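Local coordinates for protein prolyl oligopeptidase (Novosphingobium capsulatum, PDB 1YR2) that probably hydrolyses oligopeptides on the carboxyl side of proline, and less readily alanine, as a serine peptidase of the S9A family, at residues 615-619 / 620-624; 602-605 / 606-609; 629-632 / 633-637; 493-497 / 498-502; 65-68 / 69-72. All coordinates share one frame; numbering follows the deposited sequence.

Interaction 1: 615-619 / 620-624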
# COMPACT_ATOMS: atom_id res chain seq x y z
N TYR A 615 -3.15 -4.37 -22.04
CA TYR A 615 -2.00 -4.64 -21.17
C TYR A 615 -2.28 -5.83 -20.22
O TYR A 615 -1.37 -6.43 -19.70
CB TYR A 615 -1.57 -3.35 -20.38
CG TYR A 615 -0.86 -2.37 -21.26
CD1 TYR A 615 0.45 -2.62 -21.64
CD2 TYR A 615 -1.51 -1.26 -21.80
CE1 TYR A 615 1.10 -1.81 -22.47
CE2 TYR A 615 -0.84 -0.41 -22.66
CZ TYR A 615 0.48 -0.71 -23.01
OH TYR A 615 1.23 0.10 -23.85
N TRP A 616 -3.52 -6.20 -20.03
CA TRP A 616 -3.85 -7.27 -19.10
C TRP A 616 -3.69 -8.68 -19.65
O TRP A 616 -3.90 -9.63 -18.90
CB TRP A 616 -5.27 -7.13 -18.61
CG TRP A 616 -5.52 -5.84 -17.96
CD1 TRP A 616 -4.62 -5.03 -17.34
CD2 TRP A 616 -6.77 -5.20 -17.87
NE1 TRP A 616 -5.25 -3.89 -16.88
CE2 TRP A 616 -6.57 -3.98 -17.19
CE3 TRP A 616 -8.05 -5.52 -18.31
CZ2 TRP A 616 -7.60 -3.09 -16.95
CZ3 TRP A 616 -9.09 -4.60 -18.08
CH2 TRP A 616 -8.86 -3.43 -17.41
N VAL A 617 -3.37 -8.81 -20.94
CA VAL A 617 -3.11 -10.10 -21.54
C VAL A 617 -2.03 -10.88 -20.84
O VAL A 617 -2.05 -12.10 -20.88
CB VAL A 617 -2.80 -10.03 -23.07
CG1 VAL A 617 -4.00 -9.49 -23.87
CG2 VAL A 617 -1.50 -9.27 -23.36
N ASP A 618 -1.10 -10.21 -20.16
CA ASP A 618 -0.02 -10.93 -19.45
C ASP A 618 -0.55 -11.83 -18.34
O ASP A 618 0.03 -12.88 -18.05
CB ASP A 618 1.02 -9.96 -18.85
CG ASP A 618 2.27 -9.79 -19.74
OD1 ASP A 618 2.41 -10.38 -20.86
OD2 ASP A 618 3.15 -8.97 -19.41
N ASP A 619 -1.66 -11.45 -17.71
CA ASP A 619 -2.29 -12.35 -16.76
C ASP A 619 -3.43 -13.14 -17.35
O ASP A 619 -3.69 -14.26 -16.92
CB ASP A 619 -2.88 -11.57 -15.59
CG ASP A 619 -1.94 -11.53 -14.39
OD1 ASP A 619 -0.73 -11.28 -14.59
OD2 ASP A 619 -2.35 -11.76 -13.23
N TYR A 620 -4.20 -12.54 -18.25
CA TYR A 620 -5.47 -13.16 -18.72
C TYR A 620 -5.38 -14.02 -19.97
O TYR A 620 -6.25 -14.86 -20.23
CB TYR A 620 -6.49 -12.03 -18.97
CG TYR A 620 -6.94 -11.26 -17.74
CD1 TYR A 620 -6.82 -11.78 -16.45
CD2 TYR A 620 -7.49 -9.99 -17.87
CE1 TYR A 620 -7.28 -11.07 -15.30
CE2 TYR A 620 -7.95 -9.28 -16.76
CZ TYR A 620 -7.85 -9.83 -15.48
OH TYR A 620 -8.30 -9.11 -14.42
N GLY A 621 -4.38 -13.76 -20.78
CA GLY A 621 -4.20 -14.41 -22.06
C GLY A 621 -4.79 -13.60 -23.18
O GLY A 621 -5.25 -12.45 -22.97
N TYR A 622 -4.84 -14.22 -24.38
CA TYR A 622 -5.17 -13.53 -25.62
C TYR A 622 -6.46 -14.05 -26.23
O TYR A 622 -6.50 -15.22 -26.64
CB TYR A 622 -4.05 -13.73 -26.63
CG TYR A 622 -2.75 -13.14 -26.20
CD1 TYR A 622 -1.91 -13.82 -25.36
CD2 TYR A 622 -2.39 -11.86 -26.59
CE1 TYR A 622 -0.72 -13.26 -24.92
CE2 TYR A 622 -1.22 -11.30 -26.17
CZ TYR A 622 -0.36 -12.01 -25.35
OH TYR A 622 0.82 -11.44 -24.87
N PRO A 623 -7.54 -13.26 -26.24
CA PRO A 623 -8.81 -13.72 -26.81
C PRO A 623 -8.80 -14.17 -28.27
O PRO A 623 -9.70 -14.95 -28.66
CB PRO A 623 -9.72 -12.53 -26.66
CG PRO A 623 -9.17 -11.79 -25.51
CD PRO A 623 -7.69 -11.95 -25.58
N GLU A 624 -7.86 -13.64 -29.05
CA GLU A 624 -7.68 -14.01 -30.46
C GLU A 624 -7.04 -15.39 -30.63
O GLU A 624 -7.03 -15.95 -31.74
CB GLU A 624 -6.86 -12.95 -31.21
CG GLU A 624 -5.35 -12.88 -30.90
CD GLU A 624 -4.99 -11.85 -29.81
OE1 GLU A 624 -5.87 -11.42 -29.00
OE2 GLU A 624 -3.79 -11.49 -29.76
O HOH W 1 1.96 -12.48 -22.75
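The backbone winds through the last turn of the short helix 617-620 and leaves it at G621: Y620 N gives a hydrogen bond to W616 O (3.0 Å), and G621 N gives one to V617 O (2.9 Å). W616 O also accepts from D619 N, so one carbonyl holds two amide groups of the turn. G621 is the first residue to abandon helical angles, and its own, phi 95° and psi -171°, are ones that suit glycine.

W616 and Y620, one turn apart, run side by side in the same direction, with W616 CB 3.7 Å from Y620 CD2. Both rings also meet F498, while the Y620 hydroxyl bonds to N576. On another flank V617 and Y622 cross at about a right angle. V617 CB sits over one face of the tyrosine ring, 3.9 Å from its centroid in a CH-pi contact. The valine's second branch, CG2, set between its backbone N and carbonyl carbon, reaches Y622 CE2 at 3.5 Å. Water 1 links D618 to Y622, donating to D618 OD1 (2.9 Å) and pairing with Y622 OH (2.6 Å).

The buried carboxylate of D619 is held by F498 N and H536. The helix end therefore combines apolar ring packing with polar links, with Y622 held through V617 on its ring face and through water 1 at its hydroxyl.

Interaction 2: 602-605 / 606-609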
# COMPACT_ATOMS: atom_id res chain seq x y z
N MET A 602 -15.78 -7.73 -16.43
CA MET A 602 -16.86 -8.73 -16.51
C MET A 602 -16.98 -9.42 -17.87
O MET A 602 -17.40 -10.57 -17.91
CB MET A 602 -18.20 -8.10 -16.09
CG MET A 602 -18.16 -7.46 -14.70
SD MET A 602 -17.40 -8.56 -13.41
CE MET A 602 -18.48 -8.14 -12.01
N ASP A 603 -16.58 -8.75 -18.94
CA ASP A 603 -16.53 -9.37 -20.25
C ASP A 603 -15.07 -9.70 -20.60
O ASP A 603 -14.31 -8.88 -21.09
CB ASP A 603 -17.18 -8.48 -21.30
CG ASP A 603 -17.31 -9.20 -22.67
OD1 ASP A 603 -16.52 -10.17 -22.94
OD2 ASP A 603 -18.13 -8.83 -23.54
N MET A 604 -14.70 -10.92 -20.28
CA MET A 604 -13.33 -11.41 -20.42
C MET A 604 -13.02 -11.85 -21.83
O MET A 604 -11.89 -12.25 -22.12
CB MET A 604 -13.13 -12.57 -19.46
CG MET A 604 -13.14 -12.17 -18.00
SD MET A 604 -11.87 -10.96 -17.56
CE MET A 604 -10.38 -11.80 -17.99
N LEU A 605 -14.01 -11.80 -22.71
CA LEU A 605 -13.79 -12.06 -24.12
C LEU A 605 -13.44 -10.80 -24.89
O LEU A 605 -12.87 -10.90 -25.98
CB LEU A 605 -15.00 -12.75 -24.77
CG LEU A 605 -15.48 -14.03 -24.11
CD1 LEU A 605 -16.62 -14.64 -24.97
CD2 LEU A 605 -14.35 -14.96 -23.93
N ARG A 606 -13.80 -9.63 -24.32
CA ARG A 606 -13.62 -8.35 -25.00
C ARG A 606 -12.78 -7.33 -24.20
O ARG A 606 -12.72 -6.16 -24.58
CB ARG A 606 -15.00 -7.77 -25.33
CG ARG A 606 -15.73 -8.53 -26.41
CD ARG A 606 -17.13 -8.00 -26.67
NE ARG A 606 -17.13 -6.61 -27.15
CZ ARG A 606 -16.76 -6.23 -28.35
NH1 ARG A 606 -16.34 -7.10 -29.26
NH2 ARG A 606 -16.82 -4.96 -28.68
N PHE A 607 -12.12 -7.75 -23.14
CA PHE A 607 -11.42 -6.81 -22.24
C PHE A 607 -10.30 -6.05 -22.95
O PHE A 607 -10.06 -4.86 -22.68
CB PHE A 607 -10.85 -7.52 -21.01
CG PHE A 607 -9.68 -8.40 -21.33
CD1 PHE A 607 -8.42 -7.86 -21.37
CD2 PHE A 607 -9.83 -9.75 -21.56
CE1 PHE A 607 -7.34 -8.63 -21.67
CE2 PHE A 607 -8.76 -10.51 -21.87
CZ PHE A 607 -7.50 -9.94 -21.95
N ASP A 608 -9.69 -6.70 -23.92
CA ASP A 608 -8.61 -6.09 -24.67
C ASP A 608 -9.03 -5.16 -25.82
O ASP A 608 -8.17 -4.64 -26.52
CB ASP A 608 -7.66 -7.16 -25.16
CG ASP A 608 -8.23 -8.00 -26.28
OD1 ASP A 608 -9.48 -8.20 -26.38
OD2 ASP A 608 -7.47 -8.55 -27.09
N GLN A 609 -10.34 -4.95 -25.99
CA GLN A 609 -10.87 -4.04 -27.00
C GLN A 609 -10.96 -2.62 -26.48
O GLN A 609 -11.35 -1.74 -27.22
CB GLN A 609 -12.29 -4.44 -27.42
CG GLN A 609 -12.49 -5.92 -27.74
CD GLN A 609 -12.30 -6.27 -29.19
OE1 GLN A 609 -11.97 -5.42 -29.99
NE2 GLN A 609 -12.54 -7.54 -29.53
O HOH W 2 -11.32 -9.35 -27.79
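D603 OD1 is gripped by two backbone amides: L605 N donates to it at 3.0 Å, nearly along its C-O axis, and R606 N adds a weak bond at 3.1 Å. The first closes an Asx turn, a role for which the short aspartate side chain is well suited. R606 N also makes a weak bond to D603 O. With CG anti to the backbone N (chi1 -173°), the carboxylate of D603 swings forward over the following residues, and its OD2 comes within 3.4 Å of R606 CD.

The charged groups do not pair, D603 OD2 lying 4.4 Å from R606 NE, with their planes 54° apart; OD2 bridges instead to K668, and R606 NE to E65. F607 turns its ring edge to M604 O, which lies 3.3 Å from F607 CD2, while the flexible M604 chain bends to bring CE within 4.2 Å of the same carbon. Water 2 donates to L605 O and to D608 OD1 (2.6 Å), linking the two halves of the turn; D608 OD2 pairs with R614.

This loop between strand 594-598 and helix 617-620 is wedged among helices: L605 and M604 pack on helix 626-633, F607 on V617 and H665, and R606 on helix 664-675.

Interaction 3: 629-632 / 633-637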
# COMPACT_ATOMS: atom_id res chain seq x y z
N TRP A 629 -8.83 -18.28 -25.46
CA TRP A 629 -10.24 -17.95 -25.54
C TRP A 629 -11.09 -18.99 -24.78
O TRP A 629 -12.02 -18.60 -24.04
CB TRP A 629 -10.69 -17.80 -27.01
CG TRP A 629 -12.12 -17.34 -27.15
CD1 TRP A 629 -12.55 -16.08 -27.36
CD2 TRP A 629 -13.29 -18.16 -27.10
NE1 TRP A 629 -13.92 -16.05 -27.43
CE2 TRP A 629 -14.41 -17.32 -27.27
CE3 TRP A 629 -13.52 -19.52 -26.92
CZ2 TRP A 629 -15.72 -17.79 -27.28
CZ3 TRP A 629 -14.84 -20.00 -26.90
CH2 TRP A 629 -15.92 -19.12 -27.07
N ARG A 630 -10.78 -20.27 -24.90
CA ARG A 630 -11.58 -21.30 -24.25
C ARG A 630 -11.43 -21.22 -22.74
O ARG A 630 -12.40 -21.41 -22.00
CB ARG A 630 -11.21 -22.71 -24.72
CG ARG A 630 -11.65 -23.01 -26.13
CD ARG A 630 -11.50 -24.50 -26.47
NE ARG A 630 -11.54 -24.69 -27.91
CZ ARG A 630 -12.63 -24.58 -28.68
NH1 ARG A 630 -13.82 -24.32 -28.19
NH2 ARG A 630 -12.50 -24.77 -29.98
N VAL A 631 -10.22 -20.92 -22.29
CA VAL A 631 -9.97 -20.72 -20.85
C VAL A 631 -10.82 -19.53 -20.36
O VAL A 631 -11.49 -19.63 -19.31
CB VAL A 631 -8.48 -20.48 -20.60
CG1 VAL A 631 -8.20 -19.80 -19.23
CG2 VAL A 631 -7.73 -21.74 -20.73
N LEU A 632 -10.82 -18.43 -21.12
CA LEU A 632 -11.54 -17.20 -20.71
C LEU A 632 -13.06 -17.42 -20.71
O LEU A 632 -13.77 -16.92 -19.82
CB LEU A 632 -11.21 -15.98 -21.62
CG LEU A 632 -9.79 -15.41 -21.49
CD1 LEU A 632 -9.41 -14.64 -22.72
CD2 LEU A 632 -9.71 -14.56 -20.28
N ARG A 633 -13.54 -18.15 -21.71
CA ARG A 633 -14.99 -18.40 -21.87
C ARG A 633 -15.53 -19.18 -20.68
O ARG A 633 -16.66 -19.02 -20.31
CB ARG A 633 -15.26 -19.13 -23.21
CG ARG A 633 -16.67 -19.56 -23.43
CD ARG A 633 -17.60 -18.43 -23.44
NE ARG A 633 -19.00 -18.81 -23.65
CZ ARG A 633 -19.85 -19.07 -22.66
NH1 ARG A 633 -19.45 -19.09 -21.40
NH2 ARG A 633 -21.14 -19.35 -22.93
N ARG A 634 -14.72 -20.01 -20.06
CA ARG A 634 -15.17 -20.81 -18.92
C ARG A 634 -15.48 -19.99 -17.68
O ARG A 634 -16.24 -20.44 -16.86
CB ARG A 634 -14.12 -21.87 -18.55
CG ARG A 634 -14.06 -23.00 -19.53
CD ARG A 634 -12.77 -23.84 -19.46
NE ARG A 634 -12.70 -24.76 -20.61
CZ ARG A 634 -11.59 -25.11 -21.29
NH1 ARG A 634 -10.38 -24.64 -20.96
NH2 ARG A 634 -11.71 -25.90 -22.34
N TYR A 635 -14.93 -18.78 -17.58
CA TYR A 635 -15.18 -17.94 -16.39
C TYR A 635 -15.62 -16.50 -16.59
O TYR A 635 -15.97 -15.82 -15.60
CB TYR A 635 -13.99 -18.01 -15.44
CG TYR A 635 -12.73 -17.30 -15.88
CD1 TYR A 635 -12.61 -15.93 -15.78
CD2 TYR A 635 -11.63 -18.01 -16.36
CE1 TYR A 635 -11.44 -15.27 -16.12
CE2 TYR A 635 -10.44 -17.34 -16.74
CZ TYR A 635 -10.36 -15.97 -16.62
OH TYR A 635 -9.21 -15.25 -16.95
N SER A 636 -15.64 -16.01 -17.83
CA SER A 636 -16.08 -14.64 -18.11
C SER A 636 -17.42 -14.38 -17.43
O SER A 636 -18.40 -15.00 -17.82
CB SER A 636 -16.25 -14.47 -19.61
OG SER A 636 -16.76 -13.20 -19.95
N PRO A 637 -17.48 -13.55 -16.38
CA PRO A 637 -18.74 -13.40 -15.61
C PRO A 637 -19.98 -13.07 -16.49
O PRO A 637 -21.03 -13.65 -16.25
CB PRO A 637 -18.43 -12.30 -14.61
CG PRO A 637 -16.96 -12.40 -14.45
CD PRO A 637 -16.37 -12.79 -15.80
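Here the chain leaves helix 626-633, in the family's alpha/beta-hydrolase domain, and heads toward strand 649-654.

Backbone hydrogen bonds link the helix to the residues that follow. R633 N donates to W629 O at 2.8 Å, a regular helical bond, whereas R634 N is shared by two weak bonds, to R630 O and V631 O. L632 O then takes two donors from different directions: S636 N at 2.9 Å, nearly straight on, and Y635 N at 3.1 Å, well above the carbonyl plane. A carbonyl near a helix end can thus serve the departing chain as well.

Among the aromatic contacts, W629 and R633 point the same way, and R633 CB lies over one face of the six-membered indole ring, 4.0 Å from its centroid. With CG anti to the backbone N (chi1 174°) and a bend at chi2 (61°), the aliphatic part of the arginine keeps CB and CG against the ring while its guanidinium, 77° from the ring plane, is carried past. Y635 presents a ring face to L632 O, and F548 meets the tyrosine ring edge to face.

In the apolar contacts, V631 CG1 approaches Y635 CE2 at 4.2 Å, and L632 CD2 comes to 3.4 Å from Y635 OH.

Charged groups mark the outer side. R630 pairs with E626 and E55, and the extended chain of R634 runs back along the helix. Its long reach brings R630 O over one guanidinium face, 3.4 Å above the plane and toward its rim.

Interaction 4: 493-497 / 498-502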
# COMPACT_ATOMS: atom_id res chain seq x y z
N TYR A 493 -12.78 -10.37 1.45
CA TYR A 493 -12.15 -9.60 0.38
C TYR A 493 -11.02 -10.38 -0.29
O TYR A 493 -10.34 -11.20 0.33
CB TYR A 493 -11.61 -8.31 0.98
CG TYR A 493 -10.99 -7.36 -0.01
CD1 TYR A 493 -11.77 -6.46 -0.71
CD2 TYR A 493 -9.63 -7.37 -0.24
CE1 TYR A 493 -11.21 -5.61 -1.61
CE2 TYR A 493 -9.06 -6.48 -1.16
CZ TYR A 493 -9.88 -5.62 -1.83
OH TYR A 493 -9.35 -4.75 -2.74
N GLY A 494 -10.89 -10.18 -1.59
CA GLY A 494 -9.76 -10.74 -2.31
C GLY A 494 -9.47 -9.92 -3.55
O GLY A 494 -10.24 -9.05 -3.92
N TYR A 495 -8.32 -10.18 -4.15
CA TYR A 495 -7.95 -9.61 -5.47
C TYR A 495 -7.51 -10.72 -6.40
O TYR A 495 -8.30 -11.17 -7.26
CB TYR A 495 -6.85 -8.56 -5.30
CG TYR A 495 -6.53 -7.75 -6.54
CD1 TYR A 495 -7.36 -6.72 -6.95
CD2 TYR A 495 -5.38 -7.98 -7.30
CE1 TYR A 495 -7.07 -5.92 -8.08
CE2 TYR A 495 -5.10 -7.20 -8.43
CZ TYR A 495 -5.95 -6.20 -8.81
OH TYR A 495 -5.66 -5.42 -9.90
N GLY A 496 -6.31 -11.26 -6.19
CA GLY A 496 -5.88 -12.50 -6.82
C GLY A 496 -5.39 -12.30 -8.24
O GLY A 496 -6.00 -12.78 -9.21
N GLY A 497 -4.29 -11.59 -8.38
CA GLY A 497 -3.76 -11.30 -9.71
C GLY A 497 -2.67 -10.27 -9.75
O GLY A 497 -2.41 -9.58 -8.76
N PHE A 498 -1.94 -10.26 -10.86
CA PHE A 498 -1.02 -9.16 -11.18
C PHE A 498 0.11 -8.95 -10.17
O PHE A 498 0.68 -7.87 -10.06
CB PHE A 498 -1.83 -7.88 -11.42
CG PHE A 498 -2.80 -8.01 -12.61
CD1 PHE A 498 -2.34 -7.79 -13.92
CD2 PHE A 498 -4.10 -8.44 -12.43
CE1 PHE A 498 -3.18 -8.00 -15.00
CE2 PHE A 498 -4.94 -8.64 -13.51
CZ PHE A 498 -4.49 -8.37 -14.78
N ASN A 499 0.48 -10.02 -9.48
CA ASN A 499 1.56 -9.97 -8.51
C ASN A 499 1.32 -9.06 -7.31
O ASN A 499 2.26 -8.72 -6.57
CB ASN A 499 2.86 -9.59 -9.24
CG ASN A 499 4.08 -10.12 -8.55
OD1 ASN A 499 4.05 -11.23 -8.03
ND2 ASN A 499 5.12 -9.30 -8.47
N VAL A 500 0.07 -8.68 -7.09
CA VAL A 500 -0.31 -7.83 -5.98
C VAL A 500 -0.29 -8.63 -4.68
O VAL A 500 -0.95 -9.68 -4.55
CB VAL A 500 -1.68 -7.19 -6.23
CG1 VAL A 500 -2.14 -6.37 -5.04
CG2 VAL A 500 -1.62 -6.35 -7.47
N ALA A 501 0.51 -8.15 -3.73
CA ALA A 501 0.61 -8.80 -2.42
C ALA A 501 -0.27 -8.09 -1.43
O ALA A 501 0.03 -6.96 -1.09
CB ALA A 501 2.04 -8.75 -1.94
N LEU A 502 -1.25 -8.77 -0.86
CA LEU A 502 -2.16 -8.09 0.04
C LEU A 502 -1.71 -8.26 1.50
O LEU A 502 -2.31 -8.98 2.28
CB LEU A 502 -3.58 -8.57 -0.15
CG LEU A 502 -4.23 -8.16 -1.45
CD1 LEU A 502 -5.69 -8.62 -1.37
CD2 LEU A 502 -4.16 -6.66 -1.67
O HOH W 3 -3.48 -10.60 -5.42
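The ring of Y495 has G497 O and the oxygen of water 3 near its plane at the edge, while V500 approaches it obliquely, CG2 lying 3.7 Å from Y495 CE2. Y493 offers its own edge to L502 CD1, which is 4.0 Å from Y493 CE2 and also 4.1 Å from Y495 CB. One leucine methyl, CD1, thus touches both tyrosines. In Y495 the ring extends away from the backbone N (chi1 -171°) and crosses V500 at about a right angle. F498 CD2 lies 4.2 Å from Y495 OH.

The chain reverses in a type I' beta turn from G497 to V500, closed by V500 N donating to G497 O at 3.1 Å, with an angle of 169° at the hydrogen. Its inner residues, F498 and N499, both have positive phi, as this turn requires, and asparagine suits such angles. Water 3 adds a second link, accepting from G497 N and donating to V500 O (2.8 Å). G496 has positive phi, which favours glycine.

The turn follows strand 490-493 of the central sheet, and Y495 touches N576 within the presumed nucleophile elbow, GxSxG, a placement consistent with a loop bordering the active site of an alpha/beta-hydrolase.

Interaction 5: 65-68 / 69-72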
# COMPACT_ATOMS: atom_id res chain seq x y z
N GLU A 65 -21.68 -0.73 -24.30
CA GLU A 65 -20.28 -0.38 -24.33
C GLU A 65 -20.03 1.07 -24.81
O GLU A 65 -18.93 1.57 -24.65
CB GLU A 65 -19.49 -1.35 -25.23
CG GLU A 65 -19.43 -2.81 -24.73
CD GLU A 65 -18.72 -3.76 -25.70
OE1 GLU A 65 -18.13 -3.30 -26.71
OE2 GLU A 65 -18.74 -4.97 -25.45
N ALA A 66 -21.02 1.71 -25.41
CA ALA A 66 -20.83 3.06 -25.94
C ALA A 66 -20.66 4.08 -24.82
O ALA A 66 -21.15 3.89 -23.70
CB ALA A 66 -21.96 3.47 -26.85
N ASP A 67 -19.92 5.16 -25.13
CA ASP A 67 -19.62 6.21 -24.14
C ASP A 67 -20.91 6.95 -23.69
O ASP A 67 -21.63 7.53 -24.49
CB ASP A 67 -18.60 7.18 -24.78
CG ASP A 67 -17.87 8.02 -23.78
OD1 ASP A 67 -18.51 8.73 -22.98
OD2 ASP A 67 -16.62 8.03 -23.74
N VAL A 68 -21.16 6.97 -22.38
CA VAL A 68 -22.33 7.61 -21.82
C VAL A 68 -22.40 9.11 -22.17
O VAL A 68 -23.47 9.67 -22.20
CB VAL A 68 -22.39 7.44 -20.29
CG1 VAL A 68 -21.42 8.37 -19.60
CG2 VAL A 68 -23.80 7.63 -19.77
N ARG A 69 -21.25 9.73 -22.41
CA ARG A 69 -21.22 11.16 -22.74
C ARG A 69 -21.69 11.49 -24.16
O ARG A 69 -22.02 12.65 -24.43
CB ARG A 69 -19.83 11.72 -22.52
CG ARG A 69 -19.36 11.61 -21.11
CD ARG A 69 -17.90 11.86 -20.94
NE ARG A 69 -17.08 10.85 -21.59
CZ ARG A 69 -15.77 10.90 -21.63
NH1 ARG A 69 -15.10 11.91 -21.09
NH2 ARG A 69 -15.10 9.93 -22.24
N THR A 70 -21.68 10.51 -25.06
CA THR A 70 -22.07 10.76 -26.44
C THR A 70 -23.15 9.85 -26.98
O THR A 70 -23.53 10.01 -28.12
CB THR A 70 -20.85 10.70 -27.38
OG1 THR A 70 -20.15 9.48 -27.22
CG2 THR A 70 -19.80 11.77 -27.00
N ASP A 71 -23.68 8.94 -26.15
CA ASP A 71 -24.67 7.97 -26.60
C ASP A 71 -25.91 8.11 -25.72
O ASP A 71 -25.89 7.77 -24.54
CB ASP A 71 -24.13 6.54 -26.56
CG ASP A 71 -25.07 5.55 -27.21
OD1 ASP A 71 -26.07 5.16 -26.59
OD2 ASP A 71 -24.91 5.11 -28.36
N ALA A 72 -26.97 8.65 -26.32
CA ALA A 72 -28.27 8.84 -25.65
C ALA A 72 -28.84 7.55 -25.06
O ALA A 72 -29.44 7.59 -23.99
CB ALA A 72 -29.26 9.43 -26.63
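D67 and R69 make the tight part of this turn. The arginine grips the carboxylate side-on in a salt bridge: NE donates to D67 OD1 at 2.9 Å and NH2 to D67 OD2 at 2.9 Å, each on the syn lone pair and in nearly straight bonds. The two flat groups are only 19° from coplanar. OD1 accepts a second bond, on its anti side, from R69 N at 3.0 Å, which closes an Asx turn, so backbone and side chain of one residue clasp the same oxygen. The bend of the arginine at chi3 (-65°) folds its end back to reach a carboxylate two residues earlier.

D67 O takes T70 N at 3.0 Å, from above the carbonyl plane, and a weak bond from D71 N. The remaining contacts are looser: A66 CB, small enough to tuck in, is 3.7 Å from D71 OD2, and T70 OG1 stands at a similar distance from D67 CB. R69 and T70 are on the exposed side, whereas V68 turns its apolar branches toward V74, A75 and V78 of the next helix.

D71 ends the loop as the N-cap of helix 72-89, its OD1 accepting from V74 N, a typical aspartate start to a helix.

Overall arrangement
From the N terminus, interaction 5 comes first, shaping the loop that leads into helix 72-89. Interaction 4 then turns the chain after strand 490-493 of the mixed sheet. Interactions 2, 1 and 3 follow in that order between strands 594-598 and 649-654. Every contact is local and they run in series, so none nests or crosses. In space, interactions 1, 2 and 3 all touch one another, with centres about 9 to 12 Å apart. Interaction 4 meets interaction 1 through the D619 to F498 contact, and interaction 5 meets interaction 2 through the E65 to R606 salt bridge, which ties the N-terminal segment to the hydrolase-family region.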